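Local structure of 3-oxoacyl-[acyl-carrier-protein] synthase, mitochondrial (Arabidopsis thaliana, 2IX4) at residues I314-T322 with L348-H359; L408-S416 with N423-I431. The protein catalyses the condensation steps of mitochondrial fatty acid synthesis, lengthening an acyl chain by two carbons taken from malonyl-ACP. All blocks are in the same frame, centred on the assembly; numbering follows the deposited sequence.

Contact 1 (I314-T322 with L348-H359). With K (potassium ion), chain D.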
loop_
_atom_site.group_PDB
_atom_site.type_symbol
_atom_site.label_atom_id
_atom_site.label_comp_id
_atom_site.label_asym_id
_atom_site.label_seq_id
_atom_site.Cartn_x
_atom_site.Cartn_y
_atom_site.Cartn_z
ATOM N N ILE A 314 17.587 19.940 16.118
ATOM C CA ILE A 314 16.779 19.975 14.898
ATOM C C ILE A 314 16.596 21.412 14.416
ATOM O O ILE A 314 16.032 22.253 15.116
ATOM C CB ILE A 314 15.407 19.257 15.078
ATOM C CG1 ILE A 314 15.597 17.816 15.574
ATOM C CG2 ILE A 314 14.590 19.287 13.784
ATOM C CD1 ILE A 314 16.533 16.949 14.727
ATOM N N ASP A 315 17.085 21.678 13.210
ATOM C CA ASP A 315 17.091 23.027 12.656
ATOM C C ASP A 315 15.769 23.411 12.000
ATOM O O ASP A 315 15.284 24.529 12.192
ATOM C CB ASP A 315 18.244 23.191 11.659
ATOM C CG ASP A 315 19.605 23.171 12.328
ATOM O OD1 ASP A 315 19.689 23.403 13.553
ATOM O OD2 ASP A 315 20.602 22.930 11.623
ATOM N N TYR A 316 15.194 22.487 11.229
ATOM C CA TYR A 316 13.977 22.766 10.463
ATOM C C TYR A 316 12.959 21.627 10.520
ATOM O O TYR A 316 13.312 20.457 10.394
ATOM C CB TYR A 316 14.317 23.106 9.002
ATOM C CG TYR A 316 13.100 23.236 8.105
ATOM C CD1 TYR A 316 12.147 24.235 8.331
ATOM C CD2 TYR A 316 12.901 22.364 7.035
ATOM C CE1 TYR A 316 11.021 24.356 7.518
ATOM C CE2 TYR A 316 11.780 22.479 6.211
ATOM C CZ TYR A 316 10.845 23.478 6.462
ATOM O OH TYR A 316 9.730 23.603 5.660
ATOM N N VAL A 317 11.696 21.987 10.723
ATOM C CA VAL A 317 10.596 21.031 10.666
ATOM C C VAL A 317 9.624 21.442 9.557
ATOM O O VAL A 317 9.055 22.533 9.591
ATOM C CB VAL A 317 9.851 20.913 12.025
ATOM C CG1 VAL A 317 8.577 20.081 11.887
ATOM C CG2 VAL A 317 10.762 20.313 13.093
ATOM N N ASN A 318 9.465 20.577 8.560
ATOM C CA ASN A 318 8.412 20.754 7.573
ATOM C C ASN A 318 7.155 20.064 8.094
ATOM O O ASN A 318 7.049 18.837 8.057
ATOM C CB ASN A 318 8.846 20.226 6.201
ATOM C CG ASN A 318 7.830 20.521 5.107
ATOM O OD1 ASN A 318 6.826 19.820 4.978
ATOM N ND2 ASN A 318 8.095 21.545 4.304
ATOM N N ALA A 319 6.221 20.863 8.608
ATOM C CA ALA A 319 5.003 20.355 9.247
ATOM C C ALA A 319 4.047 19.722 8.242
ATOM O O ALA A 319 4.093 20.034 7.046
ATOM C CB ALA A 319 4.301 21.477 10.008
ATOM N N HIS A 320 3.197 18.813 8.719
ATOM C CA HIS A 320 2.173 18.216 7.862
ATOM C C HIS A 320 1.074 19.224 7.554
ATOM O O HIS A 320 0.539 19.241 6.443
ATOM C CB HIS A 320 1.578 16.946 8.489
ATOM C CG HIS A 320 0.547 16.278 7.630
ATOM N ND1 HIS A 320 0.843 15.736 6.396
ATOM C CD2 HIS A 320 -0.779 16.080 7.820
ATOM C CE1 HIS A 320 -0.255 15.230 5.866
ATOM N NE2 HIS A 320 -1.254 15.424 6.709
ATOM N N ALA A 321 0.773 20.058 8.552
ATOM C CA ALA A 321 -0.306 21.055 8.528
ATOM C C ALA A 321 -0.909 21.322 7.150
ATOM O O ALA A 321 -0.285 21.944 6.284
ATOM C CB ALA A 321 0.158 22.357 9.178
ATOM N N THR A 322 -2.145 20.856 6.988
ATOM C CA THR A 322 -2.848 20.843 5.710
ATOM C C THR A 322 -3.792 22.031 5.519
ATOM O O THR A 322 -4.423 22.151 4.469
ATOM C CB THR A 322 -3.679 19.549 5.560
ATOM O OG1 THR A 322 -4.651 19.481 6.613
ATOM C CG2 THR A 322 -2.785 18.320 5.627
ATOM N N LEU A 348 13.638 27.056 16.946
ATOM C CA LEU A 348 13.211 26.096 15.930
ATOM C C LEU A 348 12.495 26.785 14.772
ATOM O O LEU A 348 11.541 27.542 14.981
ATOM C CB LEU A 348 12.309 25.008 16.539
ATOM C CG LEU A 348 11.680 23.976 15.588
ATOM C CD1 LEU A 348 12.710 22.972 15.064
ATOM C CD2 LEU A 348 10.528 23.252 16.263
ATOM N N ALA A 349 12.970 26.518 13.558
ATOM C CA ALA A 349 12.299 26.968 12.346
ATOM C C ALA A 349 11.331 25.891 11.886
ATOM O O ALA A 349 11.702 24.723 11.781
ATOM C CB ALA A 349 13.313 27.272 11.251
ATOM N N PHE A 350 10.086 26.280 11.631
ATOM C CA PHE A 350 9.109 25.352 11.076
ATOM C C PHE A 350 8.114 26.042 10.154
ATOM O O PHE A 350 7.781 27.211 10.341
ATOM C CB PHE A 350 8.399 24.547 12.176
ATOM C CG PHE A 350 7.511 25.366 13.060
ATOM C CD1 PHE A 350 6.140 25.412 12.836
ATOM C CD2 PHE A 350 8.040 26.079 14.132
ATOM C CE1 PHE A 350 5.311 26.164 13.658
ATOM C CE2 PHE A 350 7.218 26.837 14.961
ATOM C CZ PHE A 350 5.852 26.879 14.721
ATOM N N SER A 351 7.663 25.303 9.144
ATOM C CA SER A 351 6.687 25.801 8.186
ATOM C C SER A 351 5.920 24.645 7.570
ATOM O O SER A 351 6.359 23.495 7.638
ATOM C CB SER A 351 7.381 26.605 7.082
ATOM O OG SER A 351 8.281 25.793 6.347
ATOM N N SER A 352 4.767 24.957 6.985
ATOM C CA SER A 352 4.077 24.030 6.099
ATOM C C SER A 352 4.075 24.600 4.687
ATOM O O SER A 352 3.740 25.769 4.484
ATOM C CB SER A 352 2.646 23.780 6.555
ATOM O OG SER A 352 1.950 23.030 5.572
ATOM N N THR A 353 4.450 23.768 3.720
ATOM C CA THR A 353 4.543 24.196 2.326
ATOM C C THR A 353 3.251 23.923 1.544
ATOM O O THR A 353 3.184 24.156 0.331
ATOM C CB THR A 353 5.755 23.545 1.617
ATOM O OG1 THR A 353 5.837 22.163 1.972
ATOM C CG2 THR A 353 7.038 24.230 2.028
ATOM N N LYS A 354 2.222 23.459 2.251
ATOM C CA LYS A 354 0.936 23.120 1.635
ATOM C C LYS A 354 0.110 24.338 1.203
ATOM O O LYS A 354 -0.831 24.205 0.419
ATOM C CB LYS A 354 0.119 22.199 2.550
ATOM C CG LYS A 354 0.651 20.767 2.592
ATOM C CD LYS A 354 -0.354 19.817 3.227
ATOM C CE LYS A 354 0.096 18.365 3.155
ATOM N NZ LYS A 354 1.296 18.095 3.999
ATOM N N GLY A 355 0.456 25.517 1.711
ATOM C CA GLY A 355 -0.123 26.762 1.204
ATOM C C GLY A 355 0.209 26.967 -0.269
ATOM O O GLY A 355 -0.582 27.547 -1.013
ATOM N N ALA A 356 1.374 26.465 -0.681
ATOM C CA ALA A 356 1.886 26.619 -2.047
ATOM C C ALA A 356 1.535 25.452 -2.978
ATOM O O ALA A 356 1.124 25.663 -4.122
ATOM C CB ALA A 356 3.395 26.818 -2.013
ATOM N N THR A 357 1.713 24.228 -2.487
ATOM C CA THR A 357 1.513 23.025 -3.295
ATOM C C THR A 357 0.100 22.463 -3.191
ATOM O O THR A 357 -0.328 21.696 -4.050
ATOM C CB THR A 357 2.479 21.896 -2.879
ATOM O OG1 THR A 357 2.258 21.562 -1.501
ATOM C CG2 THR A 357 3.930 22.303 -3.090
ATOM N N GLY A 358 -0.617 22.836 -2.133
ATOM C CA GLY A 358 -1.845 22.139 -1.770
ATOM C C GLY A 358 -1.499 20.813 -1.108
ATOM O O GLY A 358 -0.320 20.509 -0.872
ATOM N N HIS A 359 -2.521 20.018 -0.808
ATOM C CA HIS A 359 -2.318 18.695 -0.229
ATOM C C HIS A 359 -2.150 17.650 -1.333
ATOM O O HIS A 359 -3.128 17.251 -1.976
ATOM C CB HIS A 359 -3.490 18.326 0.686
ATOM C CG HIS A 359 -3.200 17.191 1.619
ATOM N ND1 HIS A 359 -2.173 16.295 1.411
ATOM C CD2 HIS A 359 -3.824 16.790 2.751
ATOM C CE1 HIS A 359 -2.161 15.406 2.388
ATOM N NE2 HIS A 359 -3.154 15.683 3.213
HETATM K K K D . 5.689 17.398 5.960
HETATM O O HOH W 1 4.433 20.996 4.571
HETATM O O HOH W 2 -3.969 14.642 5.686
HETATM O O HOH W 3 2.684 15.188 4.474
#
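The Y316 ring meets S351 at its edge: OG lies near the ring plane and takes the hydroxyl's hydrogen bond (OH to OG, 2.7 Å), while the backbone N of N318 sits over one face, toward the rim. CG of Y316 stands anti to the backbone N (chi1 173°), which lays the ring along the strand and carries OH to S351; ND2 of N318 donates to the same Y316 OH. Further on, the rings of H320 and H359 are turned steeply to each other (planes at 81°) and share water 2 at their edges; with C179 beside H359 they make up the predicted Cys-His-His active site of this thiolase-like ketosynthase. CE of K354 covers one face of H359, offset toward the rim, and CG2 of T322 comes within 3.4 Å of CD2 of H359. K354, bent at its last torsion (chi4 67°), sets NZ on a lone pair of H320 O at 2.8 Å; E368 holds the same NZ by a salt bridge. S352 OG donates to A321 O at 2.6 Å. N318 grips the potassium ion through O and OD1, and water 1 bridges its OD1 to A319 O and T353 N. Strands 316-318 and 349-351 run parallel, V317 N bonded to A349 O. Strand 411-418 also pairs with 316-318; helix 325-339 packs on I314, A319, A321 and L348, and helix 364-378 on N318, T353 and T357.

Contact 2 (L408-S416 with N423-I431); sequences LVRTAMSNS and NASLLFASI. With K (potassium ion), chain D.
S425 OG donates across the hairpin to OD1 of N415 at 2.7 Å, nearly in line with the C=O bond (164°), and the same N415 gives its backbone O to the potassium ion at 2.6 Å. E331 takes the ND2 end, so both ends of the amide are held and its rotation is fixed. With an alanine here, S425 OG would probably be left without its acceptor and E331 without this donor. The neighbouring S414 binds the ion through its hydroxyl instead, OG to potassium 3.0 Å; that OG stands anti to its own nitrogen (chi1 -174°) and reaches the metal from the sheet face shared with L426, whereas the side chain of N415 leaves from the other face. N318, A319 and E368 complete the ion's shell. The two segments are the arms of a beta hairpin, strands 411-418 and 422-429, in the mixed sheet of this thiolase-like fold; backbone hydrogen bonds of the antiparallel pair run from S416 and A424, bonded in both directions, to S430 N on R410 O. On the face with N415, M413 folds over S425, its CG 3.4 Å from OG, and its methyl CE lies 4.0 Å from CD2 of L427; CD1 of the same leucine touches CB of M413 at 3.8 Å. This face is covered by M300 of helix 294-307. On the other face the F428 ring turns its edge to A412 O, 3.8 Å from CD1 of F428, and packs on I373 and I376 of helix 364-378, while L426 meets I186 of helix 181-195. At the outer end, R410 forms a salt bridge with D315.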
loop_
_atom_site.group_PDB
_atom_site.type_symbol
_atom_site.label_atom_id
_atom_site.label_comp_id
_atom_site.label_asym_id
_atom_site.label_seq_id
_atom_site.Cartn_x
_atom_site.Cartn_y
_atom_site.Cartn_z
ATOM N N LEU A 408 21.577 28.045 8.331
ATOM C CA LEU A 408 22.208 26.730 8.313
ATOM C C LEU A 408 21.178 25.688 8.725
ATOM O O LEU A 408 20.602 25.765 9.816
ATOM C CB LEU A 408 23.419 26.675 9.248
ATOM C CG LEU A 408 24.725 27.333 8.795
ATOM C CD1 LEU A 408 25.804 27.120 9.851
ATOM C CD2 LEU A 408 25.196 26.806 7.439
ATOM N N VAL A 409 20.920 24.743 7.825
ATOM C CA VAL A 409 20.041 23.616 8.115
ATOM C C VAL A 409 20.875 22.341 8.048
ATOM O O VAL A 409 21.159 21.834 6.962
ATOM C CB VAL A 409 18.838 23.525 7.133
ATOM C CG1 VAL A 409 17.869 22.430 7.573
ATOM C CG2 VAL A 409 18.109 24.857 7.030
ATOM N N ARG A 410 21.293 21.843 9.207
ATOM C CA ARG A 410 22.051 20.591 9.250
ATOM C C ARG A 410 21.132 19.392 9.474
ATOM O O ARG A 410 21.484 18.266 9.134
ATOM C CB ARG A 410 23.188 20.650 10.278
ATOM C CG ARG A 410 22.759 20.800 11.726
ATOM C CD ARG A 410 23.852 21.486 12.547
ATOM N NE ARG A 410 23.499 21.564 13.965
ATOM C CZ ARG A 410 22.969 22.630 14.557
ATOM N NH1 ARG A 410 22.725 23.737 13.862
ATOM N NH2 ARG A 410 22.685 22.590 15.854
ATOM N N THR A 411 19.952 19.652 10.033
ATOM C CA THR A 411 18.950 18.620 10.275
ATOM C C THR A 411 17.558 19.117 9.876
ATOM O O THR A 411 17.176 20.243 10.206
ATOM C CB THR A 411 18.924 18.192 11.757
ATOM O OG1 THR A 411 18.856 19.355 12.584
ATOM C CG2 THR A 411 20.176 17.401 12.119
ATOM N N ALA A 412 16.812 18.274 9.167
ATOM C CA ALA A 412 15.452 18.602 8.739
ATOM C C ALA A 412 14.518 17.418 8.949
ATOM O O ALA A 412 14.816 16.304 8.519
ATOM C CB ALA A 412 15.436 19.043 7.280
ATOM N N MET A 413 13.395 17.669 9.618
ATOM C CA MET A 413 12.395 16.643 9.900
ATOM C C MET A 413 11.096 16.948 9.154
ATOM O O MET A 413 10.674 18.102 9.080
ATOM C CB MET A 413 12.146 16.546 11.411
ATOM C CG MET A 413 11.064 15.554 11.828
ATOM S SD MET A 413 10.771 15.522 13.611
ATOM C CE MET A 413 12.107 14.464 14.156
ATOM N N SER A 414 10.470 15.908 8.605
ATOM C CA SER A 414 9.229 16.055 7.847
ATOM C C SER A 414 8.136 15.114 8.362
ATOM O O SER A 414 8.306 13.896 8.358
ATOM C CB SER A 414 9.487 15.811 6.355
ATOM O OG SER A 414 8.326 16.087 5.585
ATOM N N ASN A 415 7.023 15.697 8.805
ATOM C CA ASN A 415 5.876 14.943 9.319
ATOM C C ASN A 415 4.834 14.665 8.236
ATOM O O ASN A 415 4.547 15.541 7.412
ATOM C CB ASN A 415 5.204 15.716 10.451
ATOM C CG ASN A 415 6.093 15.876 11.669
ATOM O OD1 ASN A 415 7.086 15.167 11.831
ATOM N ND2 ASN A 415 5.727 16.806 12.544
ATOM N N SER A 416 4.275 13.458 8.240
ATOM C CA SER A 416 3.163 13.101 7.352
ATOM C C SER A 416 2.153 12.240 8.103
ATOM O O SER A 416 2.500 11.169 8.603
ATOM C CB SER A 416 3.663 12.349 6.123
ATOM O OG SER A 416 4.670 13.081 5.452
ATOM N N ASN A 423 0.872 7.654 11.198
ATOM C CA ASN A 423 1.851 8.741 11.284
ATOM C C ASN A 423 3.251 8.314 10.908
ATOM O O ASN A 423 3.709 7.244 11.302
ATOM C CB ASN A 423 1.887 9.324 12.696
ATOM C CG ASN A 423 0.528 9.754 13.178
ATOM O OD1 ASN A 423 -0.167 10.510 12.502
ATOM N ND2 ASN A 423 0.138 9.276 14.352
ATOM N N ALA A 424 3.928 9.171 10.153
ATOM C CA ALA A 424 5.337 8.986 9.847
ATOM C C ALA A 424 6.090 10.296 10.030
ATOM O O ALA A 424 5.544 11.380 9.807
ATOM C CB ALA A 424 5.517 8.459 8.435
ATOM N N SER A 425 7.343 10.184 10.454
ATOM C CA SER A 425 8.224 11.330 10.576
ATOM C C SER A 425 9.588 10.943 10.017
ATOM O O SER A 425 10.212 9.994 10.491
ATOM C CB SER A 425 8.328 11.765 12.036
ATOM O OG SER A 425 8.737 13.114 12.138
ATOM N N LEU A 426 10.027 11.659 8.987
ATOM C CA LEU A 426 11.323 11.402 8.362
ATOM C C LEU A 426 12.331 12.452 8.794
ATOM O O LEU A 426 12.057 13.648 8.709
ATOM C CB LEU A 426 11.207 11.393 6.831
ATOM C CG LEU A 426 10.321 10.336 6.157
ATOM C CD1 LEU A 426 10.231 10.606 4.664
ATOM C CD2 LEU A 426 10.830 8.918 6.422
ATOM N N LEU A 427 13.496 12.003 9.257
ATOM C CA LEU A 427 14.537 12.912 9.722
ATOM C C LEU A 427 15.812 12.780 8.896
ATOM O O LEU A 427 16.429 11.711 8.840
ATOM C CB LEU A 427 14.814 12.712 11.221
ATOM C CG LEU A 427 15.876 13.579 11.915
ATOM C CD1 LEU A 427 15.658 15.071 11.666
ATOM C CD2 LEU A 427 15.897 13.296 13.406
ATOM N N PHE A 428 16.186 13.884 8.256
ATOM C CA PHE A 428 17.375 13.948 7.413
ATOM C C PHE A 428 18.451 14.792 8.082
ATOM O O PHE A 428 18.149 15.663 8.898
ATOM C CB PHE A 428 17.033 14.550 6.047
ATOM C CG PHE A 428 16.012 13.768 5.273
ATOM C CD1 PHE A 428 14.652 14.002 5.455
ATOM C CD2 PHE A 428 16.411 12.802 4.356
ATOM C CE1 PHE A 428 13.705 13.279 4.744
ATOM C CE2 PHE A 428 15.474 12.076 3.636
ATOM C CZ PHE A 428 14.115 12.316 3.830
ATOM N N ALA A 429 19.706 14.526 7.729
ATOM C CA ALA A 429 20.835 15.296 8.230
ATOM C C ALA A 429 21.910 15.404 7.162
ATOM O O ALA A 429 22.026 14.526 6.309
ATOM C CB ALA A 429 21.402 14.656 9.491
ATOM N N SER A 430 22.689 16.482 7.203
ATOM C CA SER A 430 23.857 16.610 6.331
ATOM C C SER A 430 24.901 15.563 6.722
ATOM O O SER A 430 24.937 15.111 7.873
ATOM C CB SER A 430 24.447 18.017 6.413
ATOM O OG SER A 430 24.871 18.311 7.730
ATOM N N ILE A 431 25.742 15.180 5.768
ATOM C CA ILE A 431 26.698 14.090 5.981
ATOM C C ILE A 431 28.090 14.430 5.439
ATOM O O ILE A 431 29.108 14.009 5.990
ATOM C CB ILE A 431 26.151 12.734 5.410
ATOM C CG1 ILE A 431 27.054 11.553 5.796
ATOM C CG2 ILE A 431 25.928 12.816 3.896
ATOM C CD1 ILE A 431 26.389 10.191 5.665
ATOM O OXT ILE A 431 28.235 15.151 4.451
HETATM K K K D . 5.689 17.398 5.960
#

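How the contacts relate
Contact 1 closes before contact 2 opens along the chain, and their centres lie about 11 Å apart. They belong to one mixed sheet: strand 316-318 lies between 349-351 and 411-418, parallel to both, and 422-429 follows antiparallel on the far side of 411-418. The seam between the contacts is made by N318 N with M413 O (2.8 Å) and Y316 O with M413 N (2.9 Å), both probable hydrogen bonds. The potassium ion ties the contacts together, since each supplies ligands to it. The metal probably helps hold the C-terminal end of strand 316-318 to strand 411-418, close to H320; H320, H359 and C179 are all predicted active-site residues.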